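Salmonella plasmid virulence: SpvB (Salmonella typhimurium, PDB 6P0X) probably transfers ADP-ribose from NAD(+) to an arginine of host actin as the full-length toxin, of which this chain is the N-terminal domain. Local coordinates at residues V94-Y99 against E125-N130; V194-N199 against R203-M208; F136-D141 against Y226-A231. All coordinates share one frame; numbering follows the deposited sequence. Where two conformers were deposited one is given.

Contact 1: V94-Y99 against E125-N130; sequences VTCFAY and EYWVGN
Trp127 meets Cys96 across the middle strand of an antiparallel beta arrangement: strands 94-96 and 123-129 both pair with strand 107-115. The chain then turns a corner at Phe97, and strand 98-99, paired with 102-104, brings Tyr99 to the same indole. No direct hydrogen bond joins the segments; side chains and one bridging water do. The indole can be followed atom by atom. From CB, the first torsion (chi1 -68°) sets CG beside the backbone N and anti to the carbonyl carbon, and the end of the ring comes over toward 94-99. Trp127 NE1 donates to Glu125 OE1 over 3.0 Å in a bent bond (N-H...O 139°) that helps fix the indole's rotation; OE1 is met on its anti side, out of the carboxylate plane, and lies tilted from the indole plane. Arg123 holds OE2 in a salt bridge. Farther out, Trp127 CZ2 comes within 3.9 Å of Tyr99 CD2, and Trp127 CH2 approaches the same CD2 to 3.7 Å. The two rings meet rim to rim with their planes 59° apart, neither lying over the other's face. Trp127 CZ3 is 4.0 Å from Cys96 CB, while Cys96 SG lies 4.9 Å from the centroid of the six-membered ring in an oblique sulfur-aromatic contact. Val110 and Phe104 also pack on the indole. At the exposed end, Asn130 already bonds Ser107 and Thr109, and a water extends its reach: Asn130 ND2 donates to it over 2.9 Å, and the same water hydrogen-bonds Thr95 OG1 at 2.6 Å.

Contact 2: V194-N199 against R203-M208; sequences VDLNGN and RDRSAM
Asn199 and Arg203 supply the one direct hydrogen bond between these segments. Arg203 NH1 donates to the backbone oxygen Asn199 O over 3.3 Å, long but almost straight (N-H...O 171°), and the acceptor lies in the guanidinium plane, at its edge. The side-chain oxygen of the same asparagine, Asn199 OD1, comes as near to Arg203 NH1, at 3.2 Å, yet the angle is too poor for a bond; the amide and guanidinium planes stand 84° apart. Within 194-199, a weak bond of 3.5 Å runs from Asn197 N to Asp195 OD1, as in an Asx turn.

Salt bridges and hydrogen bonds to outside residues help position the two arginines. Arg203 NE pairs with Glu279, which probably helps orient the guanidinium toward the carbonyl, and NH2 makes a weak bond to the hydroxyl of Tyr274. Arg205 NH2 pairs with Glu200, from the short link between the segments, and its NE bonds His283. Both segments belong to the long, irregular connection between the antiparallel strands 181-188 and 209-211, in effect a beta hairpin with a greatly expanded loop, which folds back on itself here at the surface. The far end of 203-208 runs inward to Met208, which touches two bound acrylic acid molecules.

Van der Waals contact joins Leu196 to Arg205. The methyl CD2 of Leu196 sits over one face of the guanidinium, 3.4 Å from Arg205 NH1 and 4.0 Å from Arg205 CZ. Arg205 begins with CG between its backbone N and carbonyl carbon (chi1 53°), and a further bend at chi3 turns the flat group to meet the methyl. The aliphatic part of the other arginine takes part as well, with Arg203 CD 3.3 Å from Asn199 O.

Contact 3: F136-D141 against Y226-A231; sequences FWLLHD and YLWTSA
Trp228 makes a buried, wholly apolar contact with Phe136 and Leu138, joining the loop between strands 215-218 and 237-244 to strand 135-140, which lies between strands 123-129 and 146-149 in antiparallel pairing; the loop lays its indole against one face of that strand. The backbones stay well apart, with the CA atoms of Leu138 and Trp228 separated by 11.0 Å, so the indole does the reaching. Phe136 and Leu138, two residues apart on the strand, present their side chains to the same side, and the six-membered ring of the tryptophan meets both of them. Trp228 CZ3 comes 3.9 Å from Phe136 CE1 and 4.0 Å from Phe136 CZ, while Trp228 CZ2 lies 4.0 Å from Leu138 CD1 and 4.1 Å from Leu138 CD2. The tryptophan crosses each partner at about a right angle. Phe136 uses the less common first torsion, chi1 56°, which places CG between backbone N and carbonyl carbon, whereas Leu138 extends CG anti to its N (chi1 -176°) and offers both methyls. Beyond these three, Tyr99 stacks on the indole, Trp127 meets it too, and Leu148 of the next strand packs against Phe136 and Leu138. The loop itself is steadied by Glu173, whose carboxylate accepts the backbone N-H groups of Tyr226 and Leu227, and by a turn bond of 3.0 Å from Thr229 N to Tyr226 O. Since no hydrogen bond crosses between the segments, their cohesion here comes from dispersion and the exclusion of water, and the fit depends on shape rather than on bond direction.

How the contacts relate
Contacts 1 and 3 are neighbours, their centres 11 Å apart, because strands 123-129 and 135-140 follow each other in the chain and pair antiparallel, through backbone bonds such as Trp127 N to Phe136 O. Trp228 of contact 3 meets both Trp127 and Tyr99, so the two contacts merge into one aromatic cluster on one side of the domain. Contact 2 stands apart, 37 Å from contact 1 and 32 Å from contact 3 between centres. Along the chain, contact 1 comes first, whereas contact 2 is nested inside the loop closed by contact 3. A mostly apolar cluster and a polar surface loop thus mark different regions of one beta-rich N-terminal domain.

Contact 1: V94-Y99 against E125-N130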
loop_
_atom_site.group_PDB
_atom_site.type_symbol
_atom_site.label_atom_id
_atom_site.label_comp_id
_atom_site.label_asym_id
_atom_site.label_seq_id
_atom_site.Cartn_x
_atom_site.Cartn_y
_atom_site.Cartn_z
ATOM N N VAL A 94 4.240 -20.128 17.257
ATOM C CA VAL A 94 5.597 -20.647 17.377
ATOM C C VAL A 94 6.546 -19.474 17.603
ATOM O O VAL A 94 6.185 -18.310 17.435
ATOM C CB VAL A 94 6.033 -21.474 16.150
ATOM C CG1 VAL A 94 5.051 -22.597 15.890
ATOM C CG2 VAL A 94 6.169 -20.579 14.922
ATOM N N THR A 95 7.768 -19.795 18.008
ATOM C CA THR A 95 8.826 -18.805 18.155
ATOM C C THR A 95 9.798 -18.955 16.994
ATOM O O THR A 95 10.285 -20.057 16.725
ATOM C CB THR A 95 9.556 -18.969 19.488
ATOM O OG1 THR A 95 8.637 -18.747 20.564
ATOM C CG2 THR A 95 10.698 -17.966 19.593
ATOM N N CYS A 96 10.077 -17.848 16.311
ATOM C CA CYS A 96 10.908 -17.855 15.115
ATOM C C CYS A 96 12.105 -16.938 15.312
ATOM O O CYS A 96 11.949 -15.767 15.669
ATOM C CB CYS A 96 10.111 -17.424 13.880
ATOM S SG CYS A 96 8.929 -18.655 13.280
ATOM N N PHE A 97 13.301 -17.479 15.081
ATOM C CA PHE A 97 14.542 -16.717 15.151
ATOM C C PHE A 97 15.092 -16.353 13.777
ATOM O O PHE A 97 15.994 -15.513 13.690
ATOM C CB PHE A 97 15.617 -17.503 15.913
ATOM C CG PHE A 97 15.245 -17.841 17.331
ATOM C CD1 PHE A 97 15.530 -16.958 18.364
ATOM C CD2 PHE A 97 14.638 -19.054 17.634
ATOM C CE1 PHE A 97 15.199 -17.272 19.673
ATOM C CE2 PHE A 97 14.303 -19.376 18.939
ATOM C CZ PHE A 97 14.584 -18.485 19.962
ATOM N N ALA A 98 14.585 -16.969 12.712
ATOM C CA ALA A 98 15.127 -16.763 11.379
ATOM C C ALA A 98 14.071 -17.138 10.351
ATOM O O ALA A 98 13.124 -17.865 10.648
ATOM C CB ALA A 98 16.401 -17.587 11.164
ATOM N N TYR A 99 14.248 -16.638 9.132
ATOM C CA TYR A 99 13.434 -17.063 7.996
ATOM C C TYR A 99 14.384 -17.445 6.872
ATOM O O TYR A 99 15.097 -16.588 6.339
ATOM C CB TYR A 99 12.461 -15.975 7.547
ATOM C CG TYR A 99 11.355 -16.512 6.671
ATOM C CD1 TYR A 99 11.499 -16.583 5.289
ATOM C CD2 TYR A 99 10.171 -16.972 7.228
ATOM C CE1 TYR A 99 10.486 -17.084 4.490
ATOM C CE2 TYR A 99 9.157 -17.474 6.440
ATOM C CZ TYR A 99 9.317 -17.529 5.074
ATOM O OH TYR A 99 8.298 -18.032 4.300
ATOM N N GLU A 125 0.380 -15.449 8.348
ATOM C CA GLU A 125 0.992 -15.407 9.669
ATOM C C GLU A 125 1.100 -13.976 10.165
ATOM O O GLU A 125 1.386 -13.054 9.397
ATOM C CB GLU A 125 2.383 -16.036 9.663
ATOM C CG GLU A 125 2.409 -17.479 9.235
ATOM C CD GLU A 125 3.816 -17.995 9.077
ATOM O OE1 GLU A 125 4.715 -17.165 8.829
ATOM O OE2 GLU A 125 4.021 -19.223 9.195
ATOM N N TYR A 126 0.891 -13.813 11.465
ATOM C CA TYR A 126 1.053 -12.550 12.165
ATOM C C TYR A 126 2.322 -12.656 13.004
ATOM O O TYR A 126 2.426 -13.541 13.865
ATOM C CB TYR A 126 -0.179 -12.272 13.030
ATOM C CG TYR A 126 -0.177 -10.953 13.766
ATOM C CD1 TYR A 126 0.250 -9.786 13.147
ATOM C CD2 TYR A 126 -0.623 -10.873 15.078
ATOM C CE1 TYR A 126 0.243 -8.579 13.818
ATOM C CE2 TYR A 126 -0.634 -9.670 15.759
ATOM C CZ TYR A 126 -0.200 -8.526 15.124
ATOM O OH TYR A 126 -0.210 -7.325 15.799
ATOM N N TRP A 127 3.291 -11.783 12.726
ATOM C CA TRP A 127 4.601 -11.787 13.367
ATOM C C TRP A 127 4.684 -10.614 14.330
ATOM O O TRP A 127 4.443 -9.466 13.932
ATOM C CB TRP A 127 5.729 -11.670 12.336
ATOM C CG TRP A 127 5.893 -12.854 11.427
ATOM C CD1 TRP A 127 4.943 -13.408 10.615
ATOM C CD2 TRP A 127 7.089 -13.620 11.225
ATOM N NE1 TRP A 127 5.473 -14.478 9.930
ATOM C CE2 TRP A 127 6.787 -14.629 10.287
ATOM C CE3 TRP A 127 8.384 -13.555 11.754
ATOM C CZ2 TRP A 127 7.733 -15.562 9.863
ATOM C CZ3 TRP A 127 9.322 -14.484 11.332
ATOM C CH2 TRP A 127 8.990 -15.476 10.397
ATOM N N VAL A 128 5.034 -10.897 15.584
ATOM C CA VAL A 128 5.201 -9.867 16.604
ATOM C C VAL A 128 6.600 -9.997 17.193
ATOM O O VAL A 128 6.979 -11.072 17.672
ATOM C CB VAL A 128 4.128 -9.978 17.706
ATOM C CG1 VAL A 128 4.310 -8.875 18.747
ATOM C CG2 VAL A 128 2.732 -9.914 17.097
ATOM N N GLY A 129 7.354 -8.901 17.173
ATOM C CA GLY A 129 8.710 -8.927 17.701
ATOM C C GLY A 129 8.703 -9.111 19.208
ATOM O O GLY A 129 8.031 -8.373 19.937
ATOM N N ASN A 130 9.469 -10.096 19.685
ATOM C CA ASN A 130 9.539 -10.360 21.118
ATOM C C ASN A 130 10.322 -9.295 21.877
ATOM O O ASN A 130 10.228 -9.239 23.109
ATOM C CB ASN A 130 10.153 -11.741 21.367
ATOM C CG ASN A 130 9.200 -12.877 21.017
ATOM O OD1 ASN A 130 7.982 -12.743 21.139
ATOM N ND2 ASN A 130 9.757 -14.002 20.578
HETATM O O HOH W 1 7.915 -16.263 20.915
#

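Contact 2: V194-N199 against R203-M208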
loop_
_atom_site.group_PDB
_atom_site.type_symbol
_atom_site.label_atom_id
_atom_site.label_comp_id
_atom_site.label_asym_id
_atom_site.label_seq_id
_atom_site.Cartn_x
_atom_site.Cartn_y
_atom_site.Cartn_z
ATOM N N VAL A 194 -2.071 23.137 3.450
ATOM C CA VAL A 194 -3.321 23.098 4.199
ATOM C C VAL A 194 -3.335 24.273 5.166
ATOM O O VAL A 194 -2.376 24.477 5.921
ATOM C CB VAL A 194 -3.493 21.764 4.948
ATOM C CG1 VAL A 194 -4.782 21.771 5.756
ATOM C CG2 VAL A 194 -3.480 20.592 3.973
ATOM N N ASP A 195 -4.413 25.050 5.133
ATOM C CA ASP A 195 -4.607 26.123 6.102
ATOM C C ASP A 195 -4.966 25.507 7.450
ATOM O O ASP A 195 -6.064 24.970 7.623
ATOM C CB ASP A 195 -5.695 27.075 5.619
ATOM C CG ASP A 195 -5.954 28.210 6.591
ATOM O OD1 ASP A 195 -5.078 28.492 7.435
ATOM O OD2 ASP A 195 -7.041 28.821 6.510
ATOM N N LEU A 196 -4.045 25.587 8.406
ATOM C CA LEU A 196 -4.185 24.899 9.682
ATOM C C LEU A 196 -5.047 25.655 10.686
ATOM O O LEU A 196 -4.999 25.335 11.879
ATOM C CB LEU A 196 -2.803 24.626 10.281
ATOM C CG LEU A 196 -1.893 23.736 9.432
ATOM C CD1 LEU A 196 -0.588 23.455 10.154
ATOM C CD2 LEU A 196 -2.602 22.437 9.077
ATOM N N ASN A 197 -5.832 26.631 10.244
ATOM C CA ASN A 197 -6.708 27.385 11.127
ATOM C C ASN A 197 -8.132 26.837 11.072
ATOM O O ASN A 197 -8.500 26.067 10.180
ATOM C CB ASN A 197 -6.697 28.871 10.752
ATOM C CG ASN A 197 -5.324 29.500 10.888
ATOM O OD1 ASN A 197 -4.586 29.213 11.832
ATOM N ND2 ASN A 197 -4.975 30.367 9.945
ATOM N N GLY A 198 -8.933 27.248 12.051
ATOM C CA GLY A 198 -10.353 26.930 12.054
ATOM C C GLY A 198 -10.628 25.437 12.093
ATOM O O GLY A 198 -10.279 24.737 13.051
ATOM N N ASN A 199 -11.265 24.940 11.029
ATOM C CA ASN A 199 -11.701 23.548 10.982
ATOM C C ASN A 199 -10.536 22.568 10.953
ATOM O O ASN A 199 -10.718 21.398 11.306
ATOM C CB ASN A 199 -12.596 23.333 9.758
ATOM C CG ASN A 199 -13.130 21.916 9.660
ATOM O OD1 ASN A 199 -13.517 21.316 10.662
ATOM N ND2 ASN A 199 -13.145 21.372 8.448
ATOM N N ARG A 203 -6.096 18.978 14.480
ATOM C CA ARG A 203 -6.386 17.693 13.863
ATOM C C ARG A 203 -5.058 17.002 13.589
ATOM O O ARG A 203 -4.151 17.605 13.003
ATOM C CB ARG A 203 -7.176 17.879 12.565
ATOM C CG ARG A 203 -8.559 18.500 12.749
ATOM C CD ARG A 203 -9.403 18.385 11.487
ATOM N NE ARG A 203 -10.296 17.228 11.471
ATOM C CZ ARG A 203 -11.624 17.309 11.431
ATOM N NH1 ARG A 203 -12.219 18.495 11.394
ATOM N NH2 ARG A 203 -12.359 16.203 11.410
ATOM N N ASP A 204 -4.937 15.749 14.020
ATOM C CA ASP A 204 -3.762 14.941 13.708
ATOM C C ASP A 204 -3.996 14.254 12.371
ATOM O O ASP A 204 -4.864 13.383 12.254
ATOM C CB ASP A 204 -3.472 13.924 14.808
ATOM C CG ASP A 204 -1.993 13.594 14.910
ATOM O OD1 ASP A 204 -1.340 13.441 13.853
ATOM O OD2 ASP A 204 -1.479 13.500 16.044
ATOM N N ARG A 205 -3.217 14.643 11.365
ATOM C CA ARG A 205 -3.479 14.241 9.994
ATOM C C ARG A 205 -2.404 13.323 9.426
ATOM O O ARG A 205 -2.403 13.066 8.220
ATOM C CB ARG A 205 -3.628 15.488 9.126
ATOM C CG ARG A 205 -2.465 16.449 9.263
ATOM C CD ARG A 205 -2.681 17.687 8.422
ATOM N NE ARG A 205 -4.063 18.152 8.507
ATOM C CZ ARG A 205 -4.515 18.978 9.444
ATOM N NH1 ARG A 205 -3.694 19.438 10.382
ATOM N NH2 ARG A 205 -5.789 19.346 9.443
ATOM N N SER A 206 -1.528 12.777 10.261
ATOM C CA SER A 206 -0.390 12.016 9.761
ATOM C C SER A 206 -0.675 10.526 9.612
ATOM O O SER A 206 0.225 9.778 9.216
ATOM C CB SER A 206 0.816 12.216 10.681
ATOM O OG SER A 206 0.621 11.557 11.917
ATOM N N ALA A 207 -1.896 10.074 9.905
ATOM C CA ALA A 207 -2.160 8.638 9.926
ATOM C C ALA A 207 -2.253 8.045 8.525
ATOM O O ALA A 207 -1.766 6.933 8.291
ATOM C CB ALA A 207 -3.446 8.350 10.700
ATOM N N MET A 208 -2.858 8.770 7.585
ATOM C CA MET A 208 -3.165 8.204 6.278
ATOM C C MET A 208 -1.893 7.837 5.517
ATOM O O MET A 208 -0.849 8.482 5.649
ATOM C CB MET A 208 -4.013 9.189 5.464
ATOM C CG MET A 208 -4.369 8.712 4.060
ATOM S SD MET A 208 -5.318 7.170 4.063
ATOM C CE MET A 208 -5.435 6.835 2.304
#

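Contact 3: F136-D141 against Y226-A231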
loop_
_atom_site.group_PDB
_atom_site.type_symbol
_atom_site.label_atom_id
_atom_site.label_comp_id
_atom_site.label_asym_id
_atom_site.label_seq_id
_atom_site.Cartn_x
_atom_site.Cartn_y
_atom_site.Cartn_z
ATOM N N PHE A 136 3.840 -7.338 12.008
ATOM C CA PHE A 136 3.586 -7.314 10.570
ATOM C C PHE A 136 2.983 -8.655 10.162
ATOM O O PHE A 136 2.818 -9.556 10.987
ATOM C CB PHE A 136 4.866 -7.007 9.787
ATOM C CG PHE A 136 6.002 -7.948 10.083
ATOM C CD1 PHE A 136 6.152 -9.124 9.363
ATOM C CD2 PHE A 136 6.924 -7.653 11.074
ATOM C CE1 PHE A 136 7.200 -9.987 9.626
ATOM C CE2 PHE A 136 7.971 -8.514 11.342
ATOM C CZ PHE A 136 8.107 -9.682 10.617
ATOM N N TRP A 137 2.635 -8.783 8.882
ATOM C CA TRP A 137 2.010 -9.999 8.380
ATOM C C TRP A 137 2.819 -10.586 7.230
ATOM O O TRP A 137 3.444 -9.860 6.450
ATOM C CB TRP A 137 0.563 -9.738 7.925
ATOM C CG TRP A 137 -0.370 -9.430 9.059
ATOM C CD1 TRP A 137 -0.493 -8.240 9.716
ATOM C CD2 TRP A 137 -1.309 -10.325 9.675
ATOM N NE1 TRP A 137 -1.447 -8.337 10.700
ATOM C CE2 TRP A 137 -1.963 -9.607 10.695
ATOM C CE3 TRP A 137 -1.659 -11.662 9.462
ATOM C CZ2 TRP A 137 -2.948 -10.179 11.501
ATOM C CZ3 TRP A 137 -2.638 -12.229 10.261
ATOM C CH2 TRP A 137 -3.270 -11.489 11.268
ATOM N N LEU A 138 2.787 -11.914 7.130
ATOM C CA LEU A 138 3.463 -12.655 6.069
ATOM C C LEU A 138 2.456 -13.588 5.413
ATOM O O LEU A 138 1.831 -14.406 6.096
ATOM C CB LEU A 138 4.649 -13.454 6.618
ATOM C CG LEU A 138 5.492 -14.206 5.586
ATOM C CD1 LEU A 138 6.321 -13.240 4.747
ATOM C CD2 LEU A 138 6.384 -15.227 6.267
ATOM N N LEU A 139 2.307 -13.474 4.096
ATOM C CA LEU A 139 1.317 -14.238 3.349
ATOM C C LEU A 139 1.989 -15.045 2.247
ATOM O O LEU A 139 2.678 -14.482 1.394
ATOM C CB LEU A 139 0.257 -13.317 2.734
ATOM C CG LEU A 139 -0.696 -14.002 1.748
ATOM C CD1 LEU A 139 -1.524 -15.061 2.456
ATOM C CD2 LEU A 139 -1.598 -12.992 1.060
ATOM N N HIS A 140 1.757 -16.354 2.243
ATOM C CA HIS A 140 2.188 -17.233 1.159
ATOM C C HIS A 140 0.919 -17.647 0.424
ATOM O O HIS A 140 0.193 -18.538 0.879
ATOM C CB HIS A 140 2.951 -18.439 1.697
ATOM C CG HIS A 140 3.634 -19.246 0.639
ATOM N ND1 HIS A 140 3.975 -20.569 0.816
ATOM C CD2 HIS A 140 4.047 -18.913 -0.607
ATOM C CE1 HIS A 140 4.565 -21.020 -0.277
ATOM N NE2 HIS A 140 4.622 -20.035 -1.155
ATOM N N ASP A 141 0.646 -16.986 -0.702
ATOM C CA ASP A 141 -0.646 -17.128 -1.353
ATOM C C ASP A 141 -0.693 -18.377 -2.233
ATOM O O ASP A 141 0.300 -19.086 -2.423
ATOM C CB ASP A 141 -0.997 -15.862 -2.147
ATOM C CG ASP A 141 -0.067 -15.602 -3.332
ATOM O OD1 ASP A 141 0.643 -16.522 -3.797
ATOM O OD2 ASP A 141 -0.059 -14.445 -3.807
ATOM N N TYR A 226 13.799 -8.608 0.594
ATOM C CA TYR A 226 14.757 -7.591 1.020
ATOM C C TYR A 226 14.414 -7.046 2.400
ATOM O O TYR A 226 15.310 -6.753 3.201
ATOM C CB TYR A 226 14.809 -6.447 0.008
ATOM C CG TYR A 226 15.114 -6.853 -1.416
ATOM C CD1 TYR A 226 16.280 -7.542 -1.734
ATOM C CD2 TYR A 226 14.249 -6.516 -2.449
ATOM C CE1 TYR A 226 16.565 -7.903 -3.042
ATOM C CE2 TYR A 226 14.526 -6.866 -3.758
ATOM C CZ TYR A 226 15.681 -7.560 -4.050
ATOM O OH TYR A 226 15.949 -7.909 -5.353
ATOM N N LEU A 227 13.123 -6.908 2.700
ATOM C CA LEU A 227 12.716 -6.271 3.945
ATOM C C LEU A 227 12.979 -7.137 5.169
ATOM O O LEU A 227 12.790 -6.657 6.292
ATOM C CB LEU A 227 11.235 -5.891 3.874
ATOM C CG LEU A 227 10.908 -4.803 2.851
ATOM C CD1 LEU A 227 9.412 -4.547 2.785
ATOM C CD2 LEU A 227 11.667 -3.520 3.164
ATOM N N TRP A 228 13.403 -8.391 4.984
ATOM C CA TRP A 228 13.911 -9.164 6.113
ATOM C C TRP A 228 15.148 -8.503 6.708
ATOM O O TRP A 228 15.326 -8.481 7.932
ATOM C CB TRP A 228 14.257 -10.592 5.682
ATOM C CG TRP A 228 13.106 -11.540 5.445
ATOM C CD1 TRP A 228 12.953 -12.375 4.376
ATOM C CD2 TRP A 228 11.980 -11.780 6.303
ATOM N NE1 TRP A 228 11.800 -13.106 4.505
ATOM C CE2 TRP A 228 11.183 -12.761 5.677
ATOM C CE3 TRP A 228 11.561 -11.255 7.531
ATOM C CZ2 TRP A 228 9.996 -13.230 6.237
ATOM C CZ3 TRP A 228 10.381 -11.724 8.086
ATOM C CH2 TRP A 228 9.614 -12.703 7.439
ATOM N N THR A 229 16.006 -7.948 5.853
ATOM C CA THR A 229 17.314 -7.441 6.251
ATOM C C THR A 229 17.297 -5.955 6.594
ATOM O O THR A 229 17.819 -5.553 7.639
ATOM C CB THR A 229 18.324 -7.702 5.131
ATOM O OG1 THR A 229 18.487 -9.114 4.959
ATOM C CG2 THR A 229 19.667 -7.070 5.458
ATOM N N SER A 230 16.709 -5.131 5.732
ATOM C CA SER A 230 16.791 -3.686 5.866
ATOM C C SER A 230 15.400 -3.070 5.807
ATOM O O SER A 230 14.422 -3.712 5.416
ATOM C CB SER A 230 17.672 -3.083 4.768
ATOM O OG SER A 230 17.306 -3.607 3.503
ATOM N N ALA A 231 15.330 -1.798 6.201
ATOM C CA ALA A 231 14.071 -1.067 6.150
ATOM C C ALA A 231 13.753 -0.593 4.740
ATOM O O ALA A 231 12.577 -0.421 4.397
ATOM C CB ALA A 231 14.109 0.121 7.112
#